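Local coordinates for protein effector EagT6 (Pseudomonas aeruginosa, PDB 1TU1) that is essential for delivering the toxin Tse6 to target cells, acting as a homodimer in the loading of Tse6 onto VgrG1a, at residues 23-28 with 42-47; 46-51 with 108-113; 80-85 with 139-144; 102-107 with 115-120. One frame throughout, in Å; residues are numbered along the deposited sequence. Where two conformers were deposited one is given.

Overall arrangement
The four contacts sample the six-stranded antiparallel sheet of this DcrB-family chain and its margins. Contact 1 pairs strand 25-29, outermost within this chain, with 38-45; contact 4 joins the central strands 98-107 and 113-120, with its centre about 10 Å from that of contact 1, and strands 38-45 and 113-120 are neighbours. Contact 2 packs two loops at the strand ends, its centre about 14 Å from those of contacts 1 and 3. Contact 3 sets the turn joining strands 72-81 and 84-95 against the C-terminal tail. Along the chain contact 1 comes first, and contact 4 falls between the two segments of contact 3. Contacts 1 and 3 both reach the second subunit, tying the sheet to the dimer.

Contact 1: residues 23-28 with 42-47; sequences SINIFK and ISRDAS
Asn25 and Ile42 form an antiparallel hydrogen-bonded pair, with Asn25 N giving to Ile42 O and Ile42 N to Asn25 O, both at 2.8 Å, while the axes of 25-28 and 42-45 run at 153° to each other. Just before this bridge the backbones stay close: Ile24 CA approaches Ile42 O to 3.3 Å in a CA-H...O contact. The Asn25 and Ile42 side chains leave on the same face of the sheet, where Asn25 CB lies 3.9 Å from Ile42 CB. Farther along that face, Ile42 CD1 reaches the edge of the Phe27 ring, 4.5 Å from CE2.

Arg44 brings in the polar part. Its chain bends at chi2 (88°), which turns the guanidinium back toward 23-25 instead of letting it run straight on. Ser23 CB then sits over one guanidinium face, offset toward the rim, and the Asn25 amide lies beside the group, although its modelled orientation is doubtful. Arg44 NH1 gives a weak hydrogen bond to Ser23 O at 3.0 Å, bent to 130° at the hydrogen. A water lies between Ser23 O (2.8 Å) and Arg44 N (2.9 Å), accepting from the latter.

The stronger polar partner of Arg44 is Glu10 of the second subunit, which forms a salt bridge with NH2, and Phe27 and Lys28 pair with a strand of that same chain. In this hairpin, then, two backbone bonds set the register at Asn25 and Ile42, while the weak grip on Ser23 is consistent with Arg44 serving mainly the subunit interface through Glu10 of the second subunit.

Contact 2: residues 46-51 with 108-113; sequences ASQGDA and ERRPAV
Gln48 supplies the direct polar link between the loop that joins strand 38-45 to helix 53-67 and the loop that joins strands 98-107 and 113-120: its amide nitrogen NE2 gives a hydrogen bond to Glu108 OE2 at 3.1 Å, with 158° at the hydrogen. The carboxylate oxygen is met on its anti side and well out of its plane, although the two flat groups are turned only slightly apart. NE2 also gives to Ala51 O at 2.9 Å, a straighter bond of 169° that ties the side chain back across its own type II' turn, Gln48 to Ala51. With both acceptors close to the amide plane, rotation of the group is well defined. The extended chain, its CG anti to the backbone N (chi1 168°), carries the amide to this place between the loops.

Water supplies the second kind of link. One molecule lies within bonding distance of both Gln48 OE1 (2.8 Å) and Arg109 O (2.7 Å); another sits between Gln48 N, which gives to it weakly, and Pro111 O.

Packing contacts complete the set. Ala46 CB meets Ala112 CB at 4.1 Å, and a methyl of Val113, CG2, rests against the amide oxygen Gln48 OE1 at 3.4 Å. The Arg110 guanidinium lies over the Gln48 amide, its exact placement doubtful. Phe53, from the helix that follows, packs on both Gln48 and Glu108.

Taken together, the chemistry implies that Gln48 provides the direct side-chain hydrogen bond between the loops, aided by water and by the packing of Ala46 on Ala112.

Contact 3: residues 80-85 with 139-144; sequences NIHGHA and LVPRPT
Two histidines of one tight turn each present a ring face to a different residue of the C-terminal tail. Pro141 CB stands 3.5 Å from the centroid of the His84 ring, 17° off the normal, in a close CH-pi contact offset toward the rim. Over the His82 ring, Val140 CG1 lies almost exactly on the normal, 4.2 Å from the centroid, while the edge of that ring faces Leu139 O, with CD2 3.3 Å away. The rotation of the His84 ring is set by its own turn: with CG beside the backbone N (chi1 -64°), ND1 gives to His82 O at 3.1 Å, the acceptor lying within 3° of the ring plane though the donor stands above the carbonyl plane. At the other ring nitrogen a water 2.7 Å from NE2 donates to Arg142 O. Ile81 CG2 adds an apolar contact with Pro141 CD at 3.8 Å.

Residues 81-84 form the type I' turn between strands 72-81 and 84-95, and Asn80 OD1 accepts from Gly83 N in an Asx motif. Ile107 of strand 98-107 packs on Ile81, His84 and Leu139, and the short strand 140-141, following helix 125-137, pairs antiparallel with a strand of the second subunit.

Contact 4: residues 102-107 with 115-120; sequences LRQVFI and ITTLTT
Leu102 to Ile107 and Ile115 to Thr120, from the beta hairpin of strands 98-107 and 113-120, run almost exactly antiparallel, at 178° and with axes 4.6 Å apart. Tight packing is clearest where Phe106 and Ile115 lie side by side: Ile115 CD1 is 3.7 Å from Phe106 CE1, and Phe53, Tyr56 and Gln60 of helix 53-67 pack on the same ring. Backbone bonds run beneath, Val105 N giving to Thr116 O at 2.8 Å and Thr116 N to Val105 O at 2.9 Å.

The more open part of this same face carries Gln104 and Thr117, both partly exposed. With CG anti to the backbone N (chi1 -166°), the extended Gln104 chain runs alongside Thr117, and NE2 gives a straight bond (166°) to Thr117 OG1 at 3.0 Å, lying close to the amide plane; OE1 accepts from Tyr91 OH. On the reverse face, near Val105, a water sits against the sheet, donating to Arg103 O at 2.7 Å and lying 2.8 Å from Thr116 OG1. Arg103 itself turns its charged end to Asp90 and Glu129.

Regular backbone bonds thus fix the pairing, a helix closes its apolar end, and Thr117 and Tyr91 orient the Gln104 amide at both ends.

Contact 1: residues 23-28 with 42-47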
loop_
_atom_site.group_PDB
_atom_site.type_symbol
_atom_site.label_atom_id
_atom_site.label_comp_id
_atom_site.label_asym_id
_atom_site.label_seq_id
_atom_site.Cartn_x
_atom_site.Cartn_y
_atom_site.Cartn_z
ATOM N N SER A 23 -2.228 0.479 -4.467
ATOM C CA SER A 23 -1.614 0.740 -3.172
ATOM C C SER A 23 -2.559 0.423 -1.991
ATOM O O SER A 23 -3.750 0.664 -2.065
ATOM C CB SER A 23 -1.173 2.195 -3.109
ATOM O OG SER A 23 -0.124 2.399 -4.029
ATOM N N ILE A 24 -2.001 -0.126 -0.917
ATOM C CA ILE A 24 -2.761 -0.382 0.303
ATOM C C ILE A 24 -1.986 0.128 1.528
ATOM O O ILE A 24 -0.810 -0.216 1.740
ATOM C CB ILE A 24 -3.045 -1.905 0.415
ATOM C CG1 ILE A 24 -3.762 -2.432 -0.837
ATOM C CG2 ILE A 24 -3.916 -2.226 1.609
ATOM C CD1 ILE A 24 -3.735 -3.924 -0.958
ATOM N N ASN A 25 -2.610 0.998 2.313
ATOM C CA ASN A 25 -2.047 1.371 3.609
ATOM C C ASN A 25 -2.577 0.435 4.662
ATOM O O ASN A 25 -3.778 0.183 4.723
ATOM C CB ASN A 25 -2.349 2.805 3.973
ATOM C CG ASN A 25 -1.839 3.779 2.941
ATOM O OD1 ASN A 25 -0.642 4.115 2.907
ATOM N ND2 ASN A 25 -2.730 4.191 2.041
ATOM N N ILE A 26 -1.682 -0.112 5.484
ATOM C CA ILE A 26 -2.061 -1.159 6.418
ATOM C C ILE A 26 -1.580 -0.725 7.800
ATOM O O ILE A 26 -0.390 -0.427 7.958
ATOM C CB ILE A 26 -1.431 -2.504 6.046
ATOM C CG1 ILE A 26 -1.883 -2.959 4.640
ATOM C CG2 ILE A 26 -1.746 -3.544 7.117
ATOM C CD1 ILE A 26 -1.116 -4.129 4.100
ATOM N N PHE A 27 -2.504 -0.708 8.755
ATOM C CA PHE A 27 -2.216 -0.403 10.162
ATOM C C PHE A 27 -2.799 -1.493 11.064
ATOM O O PHE A 27 -3.923 -1.939 10.871
ATOM C CB PHE A 27 -2.754 0.968 10.551
ATOM C CG PHE A 27 -2.197 2.065 9.730
ATOM C CD1 PHE A 27 -0.977 2.624 10.038
ATOM C CD2 PHE A 27 -2.878 2.515 8.587
ATOM C CE1 PHE A 27 -0.443 3.630 9.271
ATOM C CE2 PHE A 27 -2.346 3.520 7.824
ATOM C CZ PHE A 27 -1.143 4.081 8.152
ATOM N N LYS A 28 -1.994 -1.990 12.002
ATOM C CA LYS A 28 -2.464 -2.974 12.957
ATOM C C LYS A 28 -2.657 -2.276 14.297
ATOM O O LYS A 28 -1.741 -1.650 14.798
ATOM C CB LYS A 28 -1.472 -4.130 13.113
ATOM C CG LYS A 28 -1.146 -4.844 11.800
ATOM C CD LYS A 28 -2.395 -5.347 11.124
ATOM C CE LYS A 28 -2.080 -6.217 9.923
ATOM N NZ LYS A 28 -1.375 -7.453 10.329
ATOM N N ILE A 42 -6.389 1.072 4.197
ATOM C CA ILE A 42 -6.844 2.042 3.198
ATOM C C ILE A 42 -6.517 1.490 1.841
ATOM O O ILE A 42 -5.335 1.164 1.559
ATOM C CB ILE A 42 -6.171 3.387 3.392
ATOM C CG1 ILE A 42 -6.323 3.856 4.851
ATOM C CG2 ILE A 42 -6.778 4.439 2.413
ATOM C CD1 ILE A 42 -5.533 5.117 5.151
ATOM N N SER A 43 -7.547 1.385 1.012
ATOM C CA SER A 43 -7.453 0.869 -0.341
ATOM C C SER A 43 -8.127 1.867 -1.318
ATOM O O SER A 43 -8.679 2.880 -0.882
ATOM C CB SER A 43 -8.072 -0.513 -0.447
ATOM O OG SER A 43 -9.443 -0.502 -0.096
ATOM N N ARG A 44 -7.933 1.630 -2.614
ATOM C CA ARG A 44 -8.456 2.481 -3.690
ATOM C C ARG A 44 -9.249 1.622 -4.666
ATOM O O ARG A 44 -8.889 0.469 -4.930
ATOM C CB ARG A 44 -7.326 3.134 -4.491
ATOM C CG ARG A 44 -6.486 4.120 -3.728
ATOM C CD ARG A 44 -5.307 3.466 -2.997
ATOM N NE ARG A 44 -4.595 4.457 -2.216
ATOM C CZ ARG A 44 -4.012 4.283 -1.042
ATOM N NH1 ARG A 44 -4.049 3.109 -0.427
ATOM N NH2 ARG A 44 -3.402 5.341 -0.488
ATOM N N ASP A 45 -10.297 2.213 -5.265
ATOM C CA ASP A 45 -11.123 1.498 -6.236
ATOM C C ASP A 45 -11.436 2.482 -7.378
ATOM O O ASP A 45 -12.208 3.411 -7.195
ATOM C CB ASP A 45 -12.386 0.999 -5.533
ATOM C CG ASP A 45 -13.296 0.125 -6.431
ATOM O OD1 ASP A 45 -13.069 0.011 -7.651
ATOM O OD2 ASP A 45 -14.276 -0.491 -5.952
ATOM N N ALA A 46 -10.805 2.264 -8.532
ATOM C CA ALA A 46 -10.966 3.132 -9.693
ATOM C C ALA A 46 -12.111 2.693 -10.641
ATOM O O ALA A 46 -12.208 3.187 -11.767
ATOM C CB ALA A 46 -9.667 3.234 -10.448
ATOM N N SER A 47 -12.974 1.810 -10.170
ATOM C CA SER A 47 -14.043 1.234 -10.996
ATOM C C SER A 47 -15.334 2.089 -11.052
ATOM O O SER A 47 -16.280 1.720 -11.752
ATOM C CB SER A 47 -14.399 -0.173 -10.504
ATOM O OG SER A 47 -15.088 -0.152 -9.261
HETATM O O HOH W 1 -5.896 -0.272 -3.571
#

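Contact 2: residues 46-51 with 108-113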
loop_
_atom_site.group_PDB
_atom_site.type_symbol
_atom_site.label_atom_id
_atom_site.label_comp_id
_atom_site.label_asym_id
_atom_site.label_seq_id
_atom_site.Cartn_x
_atom_site.Cartn_y
_atom_site.Cartn_z
ATOM N N ALA A 46 -10.805 2.264 -8.532
ATOM C CA ALA A 46 -10.966 3.132 -9.693
ATOM C C ALA A 46 -12.111 2.693 -10.641
ATOM O O ALA A 46 -12.208 3.187 -11.767
ATOM C CB ALA A 46 -9.667 3.234 -10.448
ATOM N N SER A 47 -12.974 1.810 -10.170
ATOM C CA SER A 47 -14.043 1.234 -10.996
ATOM C C SER A 47 -15.334 2.089 -11.052
ATOM O O SER A 47 -16.280 1.720 -11.752
ATOM C CB SER A 47 -14.399 -0.173 -10.504
ATOM O OG SER A 47 -15.088 -0.152 -9.261
ATOM N N GLN A 48 -15.408 3.182 -10.302
ATOM C CA GLN A 48 -16.619 3.996 -10.295
ATOM C C GLN A 48 -16.849 4.550 -11.693
ATOM O O GLN A 48 -17.955 4.483 -12.210
ATOM C CB GLN A 48 -16.545 5.151 -9.291
ATOM C CG GLN A 48 -17.690 6.177 -9.498
ATOM C CD GLN A 48 -17.737 7.273 -8.468
ATOM O OE1 GLN A 48 -16.813 7.427 -7.644
ATOM N NE2 GLN A 48 -18.823 8.036 -8.482
ATOM N N GLY A 49 -15.788 5.109 -12.278
ATOM C CA GLY A 49 -15.868 5.773 -13.572
ATOM C C GLY A 49 -16.851 6.938 -13.528
ATOM O O GLY A 49 -16.841 7.731 -12.599
ATOM N N ASP A 50 -17.720 7.042 -14.511
ATOM C CA ASP A 50 -18.662 8.161 -14.536
ATOM C C ASP A 50 -20.035 7.796 -13.960
ATOM O O ASP A 50 -20.989 8.573 -14.058
ATOM C CB ASP A 50 -18.740 8.736 -15.962
ATOM C CG ASP A 50 -17.528 9.598 -16.309
ATOM O OD1 ASP A 50 -16.876 10.169 -15.387
ATOM O OD2 ASP A 50 -17.151 9.777 -17.483
ATOM N N ALA A 51 -20.135 6.636 -13.323
ATOM C CA ALA A 51 -21.364 6.259 -12.627
ATOM C C ALA A 51 -21.597 7.120 -11.375
ATOM O O ALA A 51 -20.626 7.547 -10.709
ATOM C CB ALA A 51 -21.337 4.821 -12.255
ATOM N N GLU A 108 -16.025 9.040 -1.880
ATOM C CA GLU A 108 -15.979 9.433 -3.276
ATOM C C GLU A 108 -14.792 10.365 -3.510
ATOM O O GLU A 108 -14.673 11.375 -2.873
ATOM C CB GLU A 108 -17.253 10.173 -3.711
ATOM C CG GLU A 108 -17.281 10.278 -5.231
ATOM C CD GLU A 108 -18.500 11.007 -5.799
ATOM O OE1 GLU A 108 -19.134 11.833 -5.089
ATOM O OE2 GLU A 108 -18.774 10.724 -6.977
ATOM N N ARG A 109 -13.965 10.009 -4.480
ATOM C CA ARG A 109 -12.889 10.853 -4.968
ATOM C C ARG A 109 -12.548 10.426 -6.389
ATOM O O ARG A 109 -12.791 9.302 -6.789
ATOM C CB ARG A 109 -11.653 10.667 -4.073
ATOM C CG ARG A 109 -10.495 11.572 -4.326
ATOM C CD ARG A 109 -9.438 11.526 -3.193
ATOM N NE ARG A 109 -8.458 12.591 -3.352
ATOM C CZ ARG A 109 -7.480 12.609 -4.254
ATOM N NH1 ARG A 109 -7.285 11.603 -5.074
ATOM N NH2 ARG A 109 -6.671 13.653 -4.332
ATOM N N ARG A 110 -11.918 11.330 -7.124
ATOM C CA ARG A 110 -11.368 11.024 -8.441
ATOM C C ARG A 110 -9.854 11.118 -8.368
ATOM O O ARG A 110 -9.326 12.009 -7.714
ATOM C CB ARG A 110 -11.872 12.050 -9.446
ATOM C CG ARG A 110 -13.331 11.972 -9.644
ATOM C CD ARG A 110 -13.693 10.725 -10.375
ATOM N NE ARG A 110 -15.132 10.566 -10.495
ATOM C CZ ARG A 110 -15.706 9.424 -10.819
ATOM N NH1 ARG A 110 -14.953 8.359 -11.054
ATOM N NH2 ARG A 110 -17.040 9.353 -10.920
ATOM N N PRO A 111 -9.138 10.221 -9.028
ATOM C CA PRO A 111 -9.675 9.225 -9.952
ATOM C C PRO A 111 -10.176 7.920 -9.348
ATOM O O PRO A 111 -10.600 7.045 -10.110
ATOM C CB PRO A 111 -8.449 8.929 -10.822
ATOM C CG PRO A 111 -7.320 9.000 -9.809
ATOM C CD PRO A 111 -7.671 10.132 -8.927
ATOM N N ALA A 112 -10.114 7.771 -8.024
ATOM C CA ALA A 112 -10.427 6.495 -7.365
ATOM C C ALA A 112 -11.094 6.717 -6.023
ATOM O O ALA A 112 -10.745 7.657 -5.269
ATOM C CB ALA A 112 -9.182 5.634 -7.206
ATOM N N VAL A 113 -12.106 5.893 -5.763
ATOM C CA VAL A 113 -12.800 5.901 -4.491
ATOM C C VAL A 113 -11.772 5.498 -3.419
ATOM O O VAL A 113 -11.030 4.554 -3.633
ATOM C CB VAL A 113 -13.994 4.936 -4.499
ATOM C CG1 VAL A 113 -14.627 4.787 -3.125
ATOM C CG2 VAL A 113 -15.072 5.416 -5.512
HETATM O O HOH W 2 -14.161 7.620 -8.450
HETATM O O HOH W 3 -13.389 5.440 -9.500
HETATM O O HOH W 4 -20.014 10.594 -10.895
#

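Contact 3: residues 80-85 with 139-144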
loop_
_atom_site.group_PDB
_atom_site.type_symbol
_atom_site.label_atom_id
_atom_site.label_comp_id
_atom_site.label_asym_id
_atom_site.label_seq_id
_atom_site.Cartn_x
_atom_site.Cartn_y
_atom_site.Cartn_z
ATOM N N ASN A 80 -21.033 12.956 5.084
ATOM C CA ASN A 80 -20.210 13.894 4.377
ATOM C C ASN A 80 -18.877 14.037 5.099
ATOM O O ASN A 80 -18.856 14.325 6.296
ATOM C CB ASN A 80 -20.911 15.247 4.353
ATOM C CG ASN A 80 -20.103 16.292 3.643
ATOM O OD1 ASN A 80 -19.115 16.782 4.173
ATOM N ND2 ASN A 80 -20.519 16.642 2.418
ATOM N N ILE A 81 -17.772 13.884 4.366
ATOM C CA ILE A 81 -16.436 14.081 4.928
ATOM C C ILE A 81 -15.758 15.204 4.182
ATOM O O ILE A 81 -15.318 15.025 3.043
ATOM C CB ILE A 81 -15.623 12.758 4.848
ATOM C CG1 ILE A 81 -16.266 11.713 5.760
ATOM C CG2 ILE A 81 -14.152 12.993 5.238
ATOM C CD1 ILE A 81 -15.714 10.329 5.611
ATOM N N HIS A 82 -15.714 16.377 4.803
ATOM C CA HIS A 82 -15.092 17.561 4.205
ATOM C C HIS A 82 -15.563 17.778 2.770
ATOM O O HIS A 82 -14.766 18.027 1.861
ATOM C CB HIS A 82 -13.566 17.473 4.229
ATOM C CG HIS A 82 -12.991 17.397 5.607
ATOM N ND1 HIS A 82 -12.763 18.517 6.385
ATOM C CD2 HIS A 82 -12.576 16.337 6.342
ATOM C CE1 HIS A 82 -12.237 18.147 7.540
ATOM N NE2 HIS A 82 -12.119 16.829 7.541
ATOM N N GLY A 83 -16.870 17.662 2.589
ATOM C CA GLY A 83 -17.525 17.936 1.322
ATOM C C GLY A 83 -17.591 16.743 0.411
ATOM O O GLY A 83 -18.279 16.803 -0.592
ATOM N N HIS A 84 -16.858 15.671 0.734
ATOM C CA HIS A 84 -16.859 14.453 -0.054
ATOM C C HIS A 84 -18.001 13.545 0.383
ATOM O O HIS A 84 -18.181 13.276 1.563
ATOM C CB HIS A 84 -15.543 13.688 0.099
ATOM C CG HIS A 84 -14.344 14.417 -0.404
ATOM N ND1 HIS A 84 -13.984 15.675 0.042
ATOM C CD2 HIS A 84 -13.438 14.075 -1.349
ATOM C CE1 HIS A 84 -12.898 16.064 -0.603
ATOM N NE2 HIS A 84 -12.549 15.114 -1.455
ATOM N N ALA A 85 -18.761 13.044 -0.579
ATOM C CA ALA A 85 -19.755 12.025 -0.303
ATOM C C ALA A 85 -19.087 10.730 0.202
ATOM O O ALA A 85 -18.097 10.253 -0.359
ATOM C CB ALA A 85 -20.568 11.726 -1.552
ATOM N N LEU A 139 -9.498 12.283 9.287
ATOM C CA LEU A 139 -9.176 12.103 7.860
ATOM C C LEU A 139 -9.629 13.311 7.026
ATOM O O LEU A 139 -10.825 13.584 6.934
ATOM C CB LEU A 139 -9.808 10.840 7.311
ATOM C CG LEU A 139 -9.324 10.354 5.939
ATOM C CD1 LEU A 139 -9.519 8.876 5.874
ATOM C CD2 LEU A 139 -10.101 11.021 4.796
ATOM N N VAL A 140 -8.673 14.004 6.410
ATOM C CA VAL A 140 -8.976 15.074 5.467
ATOM C C VAL A 140 -8.606 14.669 4.045
ATOM O O VAL A 140 -7.421 14.534 3.722
ATOM C CB VAL A 140 -8.277 16.382 5.869
ATOM C CG1 VAL A 140 -8.660 17.528 4.935
ATOM C CG2 VAL A 140 -8.598 16.713 7.322
ATOM N N PRO A 141 -9.601 14.453 3.179
ATOM C CA PRO A 141 -9.303 14.175 1.771
ATOM C C PRO A 141 -8.491 15.308 1.154
ATOM O O PRO A 141 -8.663 16.484 1.505
ATOM C CB PRO A 141 -10.695 14.033 1.128
ATOM C CG PRO A 141 -11.603 13.678 2.242
ATOM C CD PRO A 141 -11.049 14.378 3.448
ATOM N N ARG A 142 -7.550 14.946 0.299
ATOM C CA ARG A 142 -6.720 15.916 -0.391
ATOM C C ARG A 142 -7.398 16.299 -1.715
ATOM O O ARG A 142 -7.872 15.430 -2.444
ATOM C CB ARG A 142 -5.341 15.325 -0.666
ATOM C CG ARG A 142 -4.331 16.303 -1.253
ATOM C CD ARG A 142 -2.933 15.716 -1.486
ATOM N NE ARG A 142 -2.108 15.732 -0.273
ATOM C CZ ARG A 142 -2.112 14.792 0.674
ATOM N NH1 ARG A 142 -2.889 13.728 0.581
ATOM N NH2 ARG A 142 -1.327 14.907 1.733
ATOM N N PRO A 143 -7.464 17.589 -2.027
ATOM C CA PRO A 143 -7.941 18.014 -3.358
ATOM C C PRO A 143 -7.227 17.302 -4.522
ATOM O O PRO A 143 -6.058 16.948 -4.399
ATOM C CB PRO A 143 -7.668 19.519 -3.361
ATOM C CG PRO A 143 -7.768 19.898 -1.930
ATOM C CD PRO A 143 -7.144 18.741 -1.170
ATOM N N THR A 144 -7.941 17.063 -5.623
ATOM C CA THR A 144 -7.341 16.458 -6.819
ATOM C C THR A 144 -6.517 17.502 -7.601
ATOM O O THR A 144 -5.289 17.613 -7.408
ATOM C CB THR A 144 -8.432 15.805 -7.732
ATOM O OG1 THR A 144 -9.179 14.826 -6.999
ATOM C CG2 THR A 144 -7.815 14.978 -8.862
HETATM O O HOH W 5 -10.757 15.325 -3.407
#

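Contact 4: residues 102-107 with 115-120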
loop_
_atom_site.group_PDB
_atom_site.type_symbol
_atom_site.label_atom_id
_atom_site.label_comp_id
_atom_site.label_asym_id
_atom_site.label_seq_id
_atom_site.Cartn_x
_atom_site.Cartn_y
_atom_site.Cartn_z
ATOM N N LEU A 102 -16.761 -5.792 10.226
ATOM C CA LEU A 102 -16.157 -4.746 9.408
ATOM C C LEU A 102 -16.870 -3.407 9.569
ATOM O O LEU A 102 -18.102 -3.343 9.634
ATOM C CB LEU A 102 -16.199 -5.171 7.949
ATOM C CG LEU A 102 -14.959 -5.937 7.482
ATOM C CD1 LEU A 102 -14.835 -7.309 8.163
ATOM C CD2 LEU A 102 -15.005 -6.102 5.999
ATOM N N ARG A 103 -16.091 -2.339 9.651
ATOM C CA ARG A 103 -16.592 -0.986 9.494
ATOM C C ARG A 103 -15.825 -0.379 8.316
ATOM O O ARG A 103 -14.626 -0.065 8.439
ATOM C CB ARG A 103 -16.394 -0.188 10.770
ATOM C CG ARG A 103 -16.961 -0.910 12.022
ATOM C CD ARG A 103 -17.306 0.009 13.164
ATOM N NE ARG A 103 -18.519 0.776 12.925
ATOM C CZ ARG A 103 -19.018 1.670 13.774
ATOM N NH1 ARG A 103 -18.391 1.958 14.902
ATOM N NH2 ARG A 103 -20.128 2.332 13.475
ATOM N N GLN A 104 -16.521 -0.258 7.187
ATOM C CA GLN A 104 -15.945 0.055 5.883
ATOM C C GLN A 104 -16.509 1.374 5.337
ATOM O O GLN A 104 -17.719 1.510 5.150
ATOM C CB GLN A 104 -16.231 -1.091 4.925
ATOM C CG GLN A 104 -15.437 -1.072 3.641
ATOM C CD GLN A 104 -15.456 -2.396 2.923
ATOM O OE1 GLN A 104 -16.519 -2.896 2.550
ATOM N NE2 GLN A 104 -14.277 -2.991 2.746
ATOM N N VAL A 105 -15.649 2.364 5.139
ATOM C CA VAL A 105 -16.069 3.673 4.652
ATOM C C VAL A 105 -15.623 3.851 3.190
ATOM O O VAL A 105 -14.452 3.647 2.844
ATOM C CB VAL A 105 -15.504 4.784 5.497
ATOM C CG1 VAL A 105 -15.961 6.178 4.979
ATOM C CG2 VAL A 105 -15.903 4.615 6.990
ATOM N N PHE A 106 -16.567 4.210 2.332
ATOM C CA PHE A 106 -16.262 4.507 0.945
ATOM C C PHE A 106 -16.333 5.996 0.802
ATOM O O PHE A 106 -17.354 6.604 1.165
ATOM C CB PHE A 106 -17.280 3.843 0.038
ATOM C CG PHE A 106 -17.310 2.363 0.140
ATOM C CD1 PHE A 106 -16.642 1.588 -0.792
ATOM C CD2 PHE A 106 -18.004 1.728 1.163
ATOM C CE1 PHE A 106 -16.673 0.199 -0.728
ATOM C CE2 PHE A 106 -18.046 0.319 1.237
ATOM C CZ PHE A 106 -17.372 -0.443 0.297
ATOM N N ILE A 107 -15.248 6.610 0.316
ATOM C CA ILE A 107 -15.191 8.053 0.162
ATOM C C ILE A 107 -15.022 8.382 -1.312
ATOM O O ILE A 107 -14.018 8.045 -1.925
ATOM C CB ILE A 107 -14.035 8.688 0.965
ATOM C CG1 ILE A 107 -14.054 8.218 2.426
ATOM C CG2 ILE A 107 -14.093 10.227 0.846
ATOM C CD1 ILE A 107 -12.887 8.722 3.237
ATOM N N ILE A 115 -11.176 3.942 0.188
ATOM C CA ILE A 115 -11.881 3.006 1.056
ATOM C C ILE A 115 -11.063 2.768 2.307
ATOM O O ILE A 115 -9.860 2.470 2.209
ATOM C CB ILE A 115 -12.113 1.704 0.336
ATOM C CG1 ILE A 115 -12.964 1.949 -0.911
ATOM C CG2 ILE A 115 -12.832 0.665 1.265
ATOM C CD1 ILE A 115 -13.196 0.744 -1.781
ATOM N N THR A 116 -11.678 2.931 3.480
ATOM C CA THR A 116 -11.009 2.529 4.743
ATOM C C THR A 116 -11.802 1.396 5.359
ATOM O O THR A 116 -13.048 1.372 5.287
ATOM C CB THR A 116 -10.893 3.681 5.740
ATOM O OG1 THR A 116 -12.192 4.016 6.262
ATOM C CG2 THR A 116 -10.369 4.956 5.075
ATOM N N THR A 117 -11.092 0.414 5.930
ATOM C CA THR A 117 -11.735 -0.783 6.412
ATOM C C THR A 117 -11.136 -1.141 7.770
ATOM O O THR A 117 -9.928 -1.384 7.866
ATOM C CB THR A 117 -11.534 -1.936 5.445
ATOM O OG1 THR A 117 -12.024 -1.621 4.125
ATOM C CG2 THR A 117 -12.355 -3.162 5.888
ATOM N N LEU A 118 -11.956 -1.122 8.814
ATOM C CA LEU A 118 -11.575 -1.706 10.110
ATOM C C LEU A 118 -12.069 -3.148 10.124
ATOM O O LEU A 118 -13.247 -3.406 9.875
ATOM C CB LEU A 118 -12.212 -0.932 11.258
ATOM C CG LEU A 118 -11.946 -1.485 12.685
ATOM C CD1 LEU A 118 -10.533 -1.179 13.112
ATOM C CD2 LEU A 118 -12.922 -0.868 13.659
ATOM N N THR A 119 -11.179 -4.087 10.425
ATOM C CA THR A 119 -11.537 -5.468 10.521
ATOM C C THR A 119 -11.220 -5.981 11.914
ATOM O O THR A 119 -10.093 -5.871 12.388
ATOM C CB THR A 119 -10.773 -6.282 9.506
ATOM O OG1 THR A 119 -11.052 -5.811 8.187
ATOM C CG2 THR A 119 -11.261 -7.734 9.508
ATOM N N THR A 120 -12.228 -6.551 12.554
ATOM C CA THR A 120 -12.092 -7.097 13.900
ATOM C C THR A 120 -13.092 -8.241 14.025
ATOM O O THR A 120 -13.629 -8.693 13.025
ATOM C CB THR A 120 -12.319 -5.982 14.922
ATOM O OG1 THR A 120 -11.970 -6.434 16.230
ATOM C CG2 THR A 120 -13.807 -5.615 15.034
HETATM O O HOH W 6 -13.347 2.335 8.226
#